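Local coordinates for protein toll-like receptor 13 (Mus musculus, PDB 4Z0C) that recognizes and binds bacterial 23S rRNA as an innate immune receptor, signalling through MYD88 and TRAF6 to activate NF-kappa-B and cytokine secretion, at residues L50-F55 / K73-A78; V98-E103 / K123-P128; T119-D124 / L149-H154. All blocks are in the same frame, centred on the assembly; numbering follows the deposited sequence.

Contact 1: residues L50-F55 / K73-A78; sequences LPPWSF and KIDEGA. With NAG (2-acetamido-2-deoxy-beta-D-glucopyranose), chain L.
With CG2 set anti to the backbone N and CG1 beside that N (chi1 -47°), I74 lays its CG2 methyl 3.9 Å from CB of L50, while D75, its CG beside its own N, swings a carboxylate toward the two prolines. The two segments are matching pieces of consecutive turns, LRR 1 and LRR 2, of the leucine-rich-repeat solenoid that forms the receptor's extracellular domain, and they show how such coils stack away from the main strand-bearing face. A short parallel bridge starts the pairing: L50 N donates to K73 O at 2.8 Å, and D75 N donates back to L50 O, also at 2.8 Å. L50 and I74 therefore stand side by side, pointing the same way, and L50 continues onto L26 of the preceding helix 26-30. Beyond the bridge, the chain 73-78 makes a type II turn from D75 to A78. G77 takes a positive phi of 97° there, which suits glycine because a CB would jam against the preceding carbonyl O. The carboxylate of D75 has two roles. OD2 lies 3.0 Å from P52 CD, against the proline ring, whereas OD1 receives K73 NZ on its syn lone pair in a salt bridge. I74 N donates to acetamido O7 of the sugar on N99, 2.7 Å away and nearly straight (172°). S54 OG closes back on P51 O within its own loop, while A78 CA directs its hydrogen at that same carbonyl oxygen, with CA and P51 O 3.4 Å apart.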
loop_
_atom_site.group_PDB
_atom_site.type_symbol
_atom_site.label_atom_id
_atom_site.label_comp_id
_atom_site.label_asym_id
_atom_site.label_seq_id
_atom_site.Cartn_x
_atom_site.Cartn_y
_atom_site.Cartn_z
ATOM N N LEU A 50 -33.070 -26.601 17.794
ATOM C CA LEU A 50 -32.825 -27.803 17.017
ATOM C C LEU A 50 -33.939 -28.796 17.325
ATOM O O LEU A 50 -33.893 -29.486 18.352
ATOM C CB LEU A 50 -31.468 -28.421 17.373
ATOM C CG LEU A 50 -30.278 -28.132 16.453
ATOM C CD1 LEU A 50 -29.997 -26.651 16.406
ATOM C CD2 LEU A 50 -29.038 -28.915 16.850
ATOM N N PRO A 51 -34.949 -28.860 16.438
ATOM C CA PRO A 51 -36.118 -29.747 16.543
ATOM C C PRO A 51 -35.735 -31.226 16.499
ATOM O O PRO A 51 -34.611 -31.549 16.103
ATOM C CB PRO A 51 -36.965 -29.366 15.319
ATOM C CG PRO A 51 -36.018 -28.636 14.378
ATOM C CD PRO A 51 -35.036 -27.955 15.274
ATOM N N PRO A 52 -36.658 -32.110 16.931
ATOM C CA PRO A 52 -36.522 -33.567 17.082
ATOM C C PRO A 52 -36.023 -34.414 15.904
ATOM O O PRO A 52 -35.524 -35.495 16.155
ATOM C CB PRO A 52 -37.942 -33.998 17.446
ATOM C CG PRO A 52 -38.467 -32.860 18.219
ATOM C CD PRO A 52 -37.897 -31.629 17.574
ATOM N N TRP A 53 -36.164 -33.996 14.661
ATOM C CA TRP A 53 -35.529 -34.774 13.601
ATOM C C TRP A 53 -34.906 -33.842 12.583
ATOM O O TRP A 53 -35.280 -33.850 11.407
ATOM C CB TRP A 53 -36.511 -35.749 12.929
ATOM C CG TRP A 53 -36.576 -37.105 13.584
ATOM C CD1 TRP A 53 -37.307 -37.457 14.694
ATOM C CD2 TRP A 53 -35.881 -38.295 13.173
ATOM N NE1 TRP A 53 -37.104 -38.783 14.992
ATOM C CE2 TRP A 53 -36.238 -39.323 14.078
ATOM C CE3 TRP A 53 -34.987 -38.590 12.138
ATOM C CZ2 TRP A 53 -35.733 -40.621 13.974
ATOM C CZ3 TRP A 53 -34.496 -39.892 12.030
ATOM C CH2 TRP A 53 -34.872 -40.886 12.941
ATOM N N SER A 54 -33.945 -33.048 13.053
ATOM C CA SER A 54 -33.389 -31.957 12.270
ATOM C C SER A 54 -32.676 -32.437 11.022
ATOM O O SER A 54 -32.699 -31.760 10.005
ATOM C CB SER A 54 -32.454 -31.109 13.132
ATOM O OG SER A 54 -33.174 -30.425 14.149
ATOM N N PHE A 55 -32.104 -33.633 11.071
ATOM C CA PHE A 55 -31.283 -34.110 9.960
ATOM C C PHE A 55 -31.737 -35.420 9.313
ATOM O O PHE A 55 -30.904 -36.212 8.877
ATOM C CB PHE A 55 -29.826 -34.189 10.410
ATOM C CG PHE A 55 -29.306 -32.883 10.928
ATOM C CD1 PHE A 55 -28.865 -31.901 10.045
ATOM C CD2 PHE A 55 -29.300 -32.609 12.296
ATOM C CE1 PHE A 55 -28.407 -30.685 10.516
ATOM C CE2 PHE A 55 -28.833 -31.385 12.771
ATOM C CZ PHE A 55 -28.394 -30.425 11.878
ATOM N N LYS A 73 -31.640 -24.378 22.604
ATOM C CA LYS A 73 -32.605 -25.455 22.803
ATOM C C LYS A 73 -32.412 -26.548 21.767
ATOM O O LYS A 73 -32.651 -26.342 20.585
ATOM C CB LYS A 73 -34.024 -24.898 22.735
ATOM C CG LYS A 73 -35.137 -25.909 22.956
ATOM C CD LYS A 73 -36.452 -25.159 23.119
ATOM C CE LYS A 73 -37.644 -26.083 23.185
ATOM N NZ LYS A 73 -37.948 -26.644 21.841
ATOM N N ILE A 74 -31.963 -27.711 22.227
ATOM C CA ILE A 74 -31.737 -28.853 21.356
ATOM C C ILE A 74 -32.658 -29.963 21.837
ATOM O O ILE A 74 -32.401 -30.576 22.889
ATOM C CB ILE A 74 -30.274 -29.348 21.438
ATOM C CG1 ILE A 74 -29.301 -28.166 21.342
ATOM C CG2 ILE A 74 -29.999 -30.416 20.362
ATOM C CD1 ILE A 74 -27.872 -28.553 20.987
ATOM N N ASP A 75 -33.724 -30.220 21.074
ATOM C CA ASP A 75 -34.716 -31.195 21.487
ATOM C C ASP A 75 -34.147 -32.602 21.484
ATOM O O ASP A 75 -33.286 -32.932 20.667
ATOM C CB ASP A 75 -35.932 -31.172 20.561
ATOM C CG ASP A 75 -36.689 -29.865 20.613
ATOM O OD1 ASP A 75 -36.672 -29.200 21.671
ATOM O OD2 ASP A 75 -37.336 -29.526 19.590
ATOM N N GLU A 76 -34.652 -33.426 22.394
ATOM C CA GLU A 76 -34.414 -34.869 22.365
ATOM C C GLU A 76 -34.787 -35.410 20.981
ATOM O O GLU A 76 -35.834 -35.070 20.433
ATOM C CB GLU A 76 -35.249 -35.559 23.444
ATOM C CG GLU A 76 -34.472 -36.513 24.334
ATOM C CD GLU A 76 -34.619 -37.995 23.949
ATOM O OE1 GLU A 76 -35.265 -38.313 22.918
ATOM O OE2 GLU A 76 -34.080 -38.847 24.699
ATOM N N GLY A 77 -33.897 -36.204 20.396
ATOM C CA GLY A 77 -34.095 -36.707 19.048
ATOM C C GLY A 77 -33.379 -35.888 17.972
ATOM O O GLY A 77 -33.203 -36.369 16.848
ATOM N N ALA A 78 -32.939 -34.676 18.317
ATOM C CA ALA A 78 -32.356 -33.744 17.342
ATOM C C ALA A 78 -31.433 -34.380 16.305
ATOM O O ALA A 78 -31.588 -34.153 15.095
ATOM C CB ALA A 78 -31.636 -32.628 18.053
HETATM C C1 NAG L . -32.481 -28.338 28.563
HETATM C C2 NAG L . -32.418 -27.232 27.502
HETATM C C3 NAG L . -32.776 -25.851 28.046
HETATM C C4 NAG L . -33.992 -25.884 28.970
HETATM C C5 NAG L . -33.913 -27.054 29.949
HETATM C C6 NAG L . -35.179 -27.179 30.801
HETATM C C7 NAG L . -30.898 -27.399 25.609
HETATM C C8 NAG L . -29.668 -26.784 25.010
HETATM N N2 NAG L . -31.099 -27.178 26.902
HETATM O O3 NAG L . -33.039 -24.996 26.956
HETATM O O4 NAG L . -34.038 -24.671 29.692
HETATM O O5 NAG L . -33.709 -28.265 29.252
HETATM O O6 NAG L . -36.226 -27.775 30.062
HETATM O O7 NAG L . -31.652 -28.067 24.907
#

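Contact 2: residues V98-E103 / K123-P128; sequences VNNSFE and KDAFTP. With NAG (2-acetamido-2-deoxy-beta-D-glucopyranose), chain L.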
loop_
_atom_site.group_PDB
_atom_site.type_symbol
_atom_site.label_atom_id
_atom_site.label_comp_id
_atom_site.label_asym_id
_atom_site.label_seq_id
_atom_site.Cartn_x
_atom_site.Cartn_y
_atom_site.Cartn_z
ATOM N N VAL A 98 -27.137 -28.813 29.429
ATOM C CA VAL A 98 -27.120 -29.842 28.402
ATOM C C VAL A 98 -28.014 -31.022 28.787
ATOM O O VAL A 98 -27.825 -31.663 29.816
ATOM C CB VAL A 98 -25.683 -30.303 28.109
ATOM C CG1 VAL A 98 -25.669 -31.298 26.979
ATOM C CG2 VAL A 98 -24.823 -29.100 27.742
ATOM N N ASN A 99 -29.001 -31.288 27.942
ATOM C CA ASN A 99 -29.975 -32.328 28.197
ATOM C C ASN A 99 -29.651 -33.574 27.381
ATOM O O ASN A 99 -28.594 -33.656 26.762
ATOM C CB ASN A 99 -31.367 -31.807 27.865
ATOM C CG ASN A 99 -31.672 -30.492 28.563
ATOM O OD1 ASN A 99 -31.256 -30.271 29.703
ATOM N ND2 ASN A 99 -32.374 -29.598 27.865
ATOM N N ASN A 100 -30.556 -34.543 27.396
ATOM C CA ASN A 100 -30.335 -35.826 26.742
ATOM C C ASN A 100 -30.661 -35.801 25.241
ATOM O O ASN A 100 -31.489 -36.577 24.761
ATOM C CB ASN A 100 -31.178 -36.857 27.466
ATOM C CG ASN A 100 -30.874 -36.885 28.950
ATOM O OD1 ASN A 100 -29.774 -37.250 29.359
ATOM N ND2 ASN A 100 -31.826 -36.433 29.762
ATOM N N SER A 101 -30.008 -34.899 24.508
ATOM C CA SER A 101 -30.268 -34.694 23.081
ATOM C C SER A 101 -29.410 -35.495 22.084
ATOM O O SER A 101 -29.568 -35.347 20.878
ATOM C CB SER A 101 -30.118 -33.203 22.776
ATOM O OG SER A 101 -30.652 -32.406 23.823
ATOM N N PHE A 102 -28.567 -36.386 22.578
ATOM C CA PHE A 102 -27.545 -37.049 21.757
ATOM C C PHE A 102 -27.770 -38.468 21.228
ATOM O O PHE A 102 -26.810 -39.112 20.798
ATOM C CB PHE A 102 -26.203 -36.953 22.487
ATOM C CG PHE A 102 -25.853 -35.551 22.867
ATOM C CD1 PHE A 102 -25.357 -34.667 21.913
ATOM C CD2 PHE A 102 -26.128 -35.078 24.138
ATOM C CE1 PHE A 102 -25.059 -33.364 22.249
ATOM C CE2 PHE A 102 -25.838 -33.770 24.473
ATOM C CZ PHE A 102 -25.303 -32.911 23.524
ATOM N N GLU A 103 -29.001 -38.970 21.269
ATOM C CA GLU A 103 -29.247 -40.313 20.751
ATOM C C GLU A 103 -28.977 -40.385 19.239
ATOM O O GLU A 103 -29.336 -39.490 18.479
ATOM C CB GLU A 103 -30.674 -40.774 21.069
ATOM C CG GLU A 103 -30.818 -42.298 21.221
ATOM C CD GLU A 103 -30.335 -42.842 22.580
ATOM O OE1 GLU A 103 -30.541 -42.173 23.618
ATOM O OE2 GLU A 103 -29.748 -43.948 22.605
ATOM N N LYS A 123 -26.976 -36.163 33.920
ATOM C CA LYS A 123 -26.245 -37.394 34.192
ATOM C C LYS A 123 -26.165 -38.340 32.996
ATOM O O LYS A 123 -25.146 -38.998 32.782
ATOM C CB LYS A 123 -26.923 -38.128 35.349
ATOM C CG LYS A 123 -26.053 -39.168 36.022
ATOM C CD LYS A 123 -26.770 -39.797 37.221
ATOM C CE LYS A 123 -28.226 -40.094 36.905
ATOM N NZ LYS A 123 -28.433 -41.525 36.530
ATOM N N ASP A 124 -27.240 -38.406 32.219
ATOM C CA ASP A 124 -27.325 -39.365 31.117
ATOM C C ASP A 124 -27.211 -38.730 29.743
ATOM O O ASP A 124 -27.536 -39.372 28.738
ATOM C CB ASP A 124 -28.629 -40.150 31.183
ATOM C CG ASP A 124 -28.765 -40.938 32.462
ATOM O OD1 ASP A 124 -27.828 -41.704 32.786
ATOM O OD2 ASP A 124 -29.800 -40.780 33.146
ATOM N N ALA A 125 -26.774 -37.473 29.692
ATOM C CA ALA A 125 -26.701 -36.774 28.414
ATOM C C ALA A 125 -25.805 -37.511 27.417
ATOM O O ALA A 125 -26.168 -37.655 26.266
ATOM C CB ALA A 125 -26.252 -35.355 28.608
ATOM N N PHE A 126 -24.674 -38.036 27.882
ATOM C CA PHE A 126 -23.647 -38.588 26.986
ATOM C C PHE A 126 -23.664 -40.112 26.780
ATOM O O PHE A 126 -22.781 -40.655 26.109
ATOM C CB PHE A 126 -22.249 -38.129 27.453
ATOM C CG PHE A 126 -22.077 -36.646 27.464
ATOM C CD1 PHE A 126 -22.672 -35.857 26.480
ATOM C CD2 PHE A 126 -21.341 -36.025 28.459
ATOM C CE1 PHE A 126 -22.514 -34.480 26.483
ATOM C CE2 PHE A 126 -21.183 -34.643 28.469
ATOM C CZ PHE A 126 -21.771 -33.875 27.480
ATOM N N THR A 127 -24.651 -40.794 27.361
ATOM C CA THR A 127 -24.796 -42.254 27.208
ATOM C C THR A 127 -24.701 -42.841 25.780
ATOM O O THR A 127 -24.002 -43.843 25.581
ATOM C CB THR A 127 -26.085 -42.773 27.898
ATOM O OG1 THR A 127 -26.065 -42.404 29.286
ATOM C CG2 THR A 127 -26.163 -44.282 27.795
ATOM N N PRO A 128 -25.362 -42.217 24.779
ATOM C CA PRO A 128 -25.194 -42.772 23.425
ATOM C C PRO A 128 -23.782 -42.576 22.847
ATOM O O PRO A 128 -23.460 -43.193 21.833
ATOM C CB PRO A 128 -26.206 -41.983 22.581
ATOM C CG PRO A 128 -27.140 -41.358 23.546
ATOM C CD PRO A 128 -26.356 -41.125 24.801
HETATM C C1 NAG L . -32.481 -28.338 28.563
HETATM C C2 NAG L . -32.418 -27.232 27.502
HETATM C C3 NAG L . -32.776 -25.851 28.046
HETATM C C4 NAG L . -33.992 -25.884 28.970
HETATM C C5 NAG L . -33.913 -27.054 29.949
HETATM C C6 NAG L . -35.179 -27.179 30.801
HETATM C C7 NAG L . -30.898 -27.399 25.609
HETATM C C8 NAG L . -29.668 -26.784 25.010
HETATM N N2 NAG L . -31.099 -27.178 26.902
HETATM O O3 NAG L . -33.039 -24.996 26.956
HETATM O O4 NAG L . -34.038 -24.671 29.692
HETATM O O5 NAG L . -33.709 -28.265 29.252
HETATM O O6 NAG L . -36.226 -27.775 30.062
HETATM O O7 NAG L . -31.652 -28.067 24.907
#
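F102 lies alongside F126, the two side chains pointing the same way with their ring centroids 5.7 Å apart and their planes inclined at 51°, an oblique pairing in which CE2 of F102 approaches CE1 of F126 to 3.9 Å. The carbonyl O of A125 comes to the edge of the F102 ring, near its plane, 3.3 Å from CD2. V98 CG1 also lies at that ring's edge. F102 reaches this place because its CG stands beside its own backbone N (chi1 -53°), which puts the ring against segment 123-128. Here LRR 3 meets LRR 4, and the loops that follow their short strands are stacked in the manner of a leucine-rich-repeat solenoid, with one phenylalanine from each loop side by side. The methyl of A125 is the small central piece: CB rests 3.4 Å from N99 O on one segment and also lies over a face of the F126 ring, offset toward its rim. At the far end, P128 fits its ring against segment 98-103, with CB 3.4 Å from F102 O and CG 3.5 Å from E103 OE1. E103 comes over the proline by a bend at chi2 (78°), its side chain crossing that of P128 at about a right angle. F126 also touches I121 of its own repeat and V152 of helix 145-152 in the next. CB of N99 points away from segment 123-128, and ND2 carries the covalently bound sugar. The chemistry thus divides: aromatic, methyl and proline groups, in touch with backbone carbonyls, join these two coils, whereas the sugar on N99, hydrogen-bonded to I74 N, W72 O and S97 O, bridges to the preceding one.

Contact 3: residues T119-D124 / L149-H154; sequences THIHKD and LEAVQH
I121 meets A151 chiefly by one branch, its CG2 methyl standing 3.6 Å from A151 CB, in a contact that joins LRR 4 to the helix 145-152 of LRR 5. In this coil of the leucine-rich-repeat solenoid the outer side carries that short helix, where the preceding coil has loop, and A151, with only a methyl, faces the preceding coil, its CA 3.9 Å from K123 O. The conformation of I121 decides which branch does the touching: with chi1 at -58°, CG2 lies anti to the backbone N and is presented to the helix, while CG1 takes the position beside the N. K123 follows a different course. Its CG is anti to the N (chi1 -162°), and the chain then bends at chi3 and chi4, so that its methylene CD passes 3.5 Å from E150 OE2 while NZ turns off toward D124, at the distance of a long salt bridge. E150 lies beside the lysine, itself bent at chi2; the two charged ends are not in contact, and the glutamate's OE1 is instead paired with R176. H122 contributes within its own loop, where ND1 accepts D124 N in a nearly straight bond, although the donor lies 34° out of the imidazole plane. One water spans the segments by donating to both carbonyl oxygens, 2.9 Å from K123 O and 3.0 Å from A151 O.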
loop_
_atom_site.group_PDB
_atom_site.type_symbol
_atom_site.label_atom_id
_atom_site.label_comp_id
_atom_site.label_asym_id
_atom_site.label_seq_id
_atom_site.Cartn_x
_atom_site.Cartn_y
_atom_site.Cartn_z
ATOM N N THR A 119 -24.002 -24.545 32.688
ATOM C CA THR A 119 -23.781 -24.720 34.129
ATOM C C THR A 119 -23.879 -26.186 34.527
ATOM O O THR A 119 -23.168 -26.633 35.427
ATOM C CB THR A 119 -24.788 -23.928 34.985
ATOM O OG1 THR A 119 -26.118 -24.279 34.603
ATOM C CG2 THR A 119 -24.599 -22.430 34.812
ATOM N N HIS A 120 -24.749 -26.938 33.852
ATOM C CA HIS A 120 -24.985 -28.346 34.198
ATOM C C HIS A 120 -25.161 -29.253 32.992
ATOM O O HIS A 120 -25.647 -28.838 31.937
ATOM C CB HIS A 120 -26.215 -28.490 35.096
ATOM C CG HIS A 120 -26.065 -27.855 36.442
ATOM N ND1 HIS A 120 -26.448 -26.557 36.703
ATOM C CD2 HIS A 120 -25.582 -28.344 37.610
ATOM C CE1 HIS A 120 -26.203 -26.272 37.968
ATOM N NE2 HIS A 120 -25.677 -27.342 38.542
ATOM N N ILE A 121 -24.800 -30.516 33.173
ATOM C CA ILE A 121 -25.005 -31.519 32.142
ATOM C C ILE A 121 -25.745 -32.673 32.788
ATOM O O ILE A 121 -25.322 -33.181 33.830
ATOM C CB ILE A 121 -23.678 -32.052 31.592
ATOM C CG1 ILE A 121 -22.820 -30.912 31.026
ATOM C CG2 ILE A 121 -23.942 -33.112 30.536
ATOM C CD1 ILE A 121 -21.568 -31.388 30.315
ATOM N N HIS A 122 -26.857 -33.082 32.186
ATOM C CA HIS A 122 -27.642 -34.161 32.752
ATOM C C HIS A 122 -26.805 -35.431 32.821
ATOM O O HIS A 122 -26.013 -35.715 31.913
ATOM C CB HIS A 122 -28.927 -34.422 31.965
ATOM C CG HIS A 122 -29.829 -35.414 32.631
ATOM N ND1 HIS A 122 -29.738 -36.769 32.410
ATOM C CD2 HIS A 122 -30.815 -35.245 33.546
ATOM C CE1 HIS A 122 -30.642 -37.395 33.146
ATOM N NE2 HIS A 122 -31.303 -36.491 33.846
ATOM N N LYS A 123 -26.976 -36.163 33.920
ATOM C CA LYS A 123 -26.245 -37.394 34.192
ATOM C C LYS A 123 -26.165 -38.340 32.996
ATOM O O LYS A 123 -25.146 -38.998 32.782
ATOM C CB LYS A 123 -26.923 -38.128 35.349
ATOM C CG LYS A 123 -26.053 -39.168 36.022
ATOM C CD LYS A 123 -26.770 -39.797 37.221
ATOM C CE LYS A 123 -28.226 -40.094 36.905
ATOM N NZ LYS A 123 -28.433 -41.525 36.530
ATOM N N ASP A 124 -27.240 -38.406 32.219
ATOM C CA ASP A 124 -27.325 -39.365 31.117
ATOM C C ASP A 124 -27.211 -38.730 29.743
ATOM O O ASP A 124 -27.536 -39.372 28.738
ATOM C CB ASP A 124 -28.629 -40.150 31.183
ATOM C CG ASP A 124 -28.765 -40.938 32.462
ATOM O OD1 ASP A 124 -27.828 -41.704 32.786
ATOM O OD2 ASP A 124 -29.800 -40.780 33.146
ATOM N N LEU A 149 -18.302 -34.700 36.273
ATOM C CA LEU A 149 -17.805 -36.063 36.471
ATOM C C LEU A 149 -18.905 -37.117 36.359
ATOM O O LEU A 149 -18.689 -38.182 35.785
ATOM C CB LEU A 149 -17.068 -36.193 37.802
ATOM C CG LEU A 149 -15.622 -35.704 37.805
ATOM C CD1 LEU A 149 -15.076 -35.703 39.215
ATOM C CD2 LEU A 149 -14.772 -36.587 36.912
ATOM N N GLU A 150 -20.080 -36.821 36.903
ATOM C CA GLU A 150 -21.230 -37.710 36.745
ATOM C C GLU A 150 -21.555 -37.919 35.283
ATOM O O GLU A 150 -21.914 -39.021 34.864
ATOM C CB GLU A 150 -22.459 -37.137 37.455
ATOM C CG GLU A 150 -22.471 -37.333 38.969
ATOM C CD GLU A 150 -22.700 -38.785 39.367
ATOM O OE1 GLU A 150 -21.784 -39.400 39.953
ATOM O OE2 GLU A 150 -23.808 -39.305 39.099
ATOM N N ALA A 151 -21.423 -36.852 34.505
ATOM C CA ALA A 151 -21.852 -36.880 33.110
ATOM C C ALA A 151 -20.830 -37.545 32.204
ATOM O O ALA A 151 -21.181 -38.068 31.155
ATOM C CB ALA A 151 -22.183 -35.481 32.621
ATOM N N VAL A 152 -19.571 -37.560 32.623
ATOM C CA VAL A 152 -18.523 -38.103 31.768
ATOM C C VAL A 152 -17.833 -39.387 32.248
ATOM O O VAL A 152 -17.146 -40.039 31.455
ATOM C CB VAL A 152 -17.449 -37.016 31.417
ATOM C CG1 VAL A 152 -18.112 -35.802 30.765
ATOM C CG2 VAL A 152 -16.650 -36.614 32.637
ATOM N N GLN A 153 -18.003 -39.753 33.522
ATOM C CA GLN A 153 -17.212 -40.852 34.104
ATOM C C GLN A 153 -17.427 -42.235 33.462
ATOM O O GLN A 153 -16.541 -43.092 33.506
ATOM C CB GLN A 153 -17.420 -40.928 35.629
ATOM C CG GLN A 153 -18.838 -41.358 36.060
ATOM C CD GLN A 153 -19.061 -41.276 37.579
ATOM O OE1 GLN A 153 -18.115 -41.342 38.368
ATOM N NE2 GLN A 153 -20.317 -41.103 37.982
ATOM N N HIS A 154 -18.579 -42.433 32.830
ATOM C CA HIS A 154 -18.885 -43.720 32.205
ATOM C C HIS A 154 -18.666 -43.750 30.695
ATOM O O HIS A 154 -18.956 -44.756 30.043
ATOM C CB HIS A 154 -20.294 -44.188 32.590
ATOM C CG HIS A 154 -20.459 -44.402 34.062
ATOM N ND1 HIS A 154 -21.315 -43.646 34.835
ATOM C CD2 HIS A 154 -19.843 -45.260 34.909
ATOM C CE1 HIS A 154 -21.229 -44.036 36.093
ATOM N NE2 HIS A 154 -20.344 -45.016 36.164
HETATM O O HOH W 1 -23.971 -38.700 30.149
#

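The three contacts follow one another along the solenoid, each joining neighbouring repeats. Contacts 1 and 2, with centres 12 Å apart, touch through S101 OG and I74 O, 2.7 Å apart, a probable hydrogen bond; the sugar carried by N99 also spans both. Contacts 2 and 3 have centres 9 Å apart and share K123 and D124, and V98 N and O each lie 2.9 Å from their partners, H120 O and H122 N, in backbone hydrogen bonds. Contacts 1 and 3 do not touch; their nearest atoms are about 8 Å apart. The bound RNA lies about 16 to 18 Å from the nearest atoms of all three, so none of them touches it; they are packing between coils.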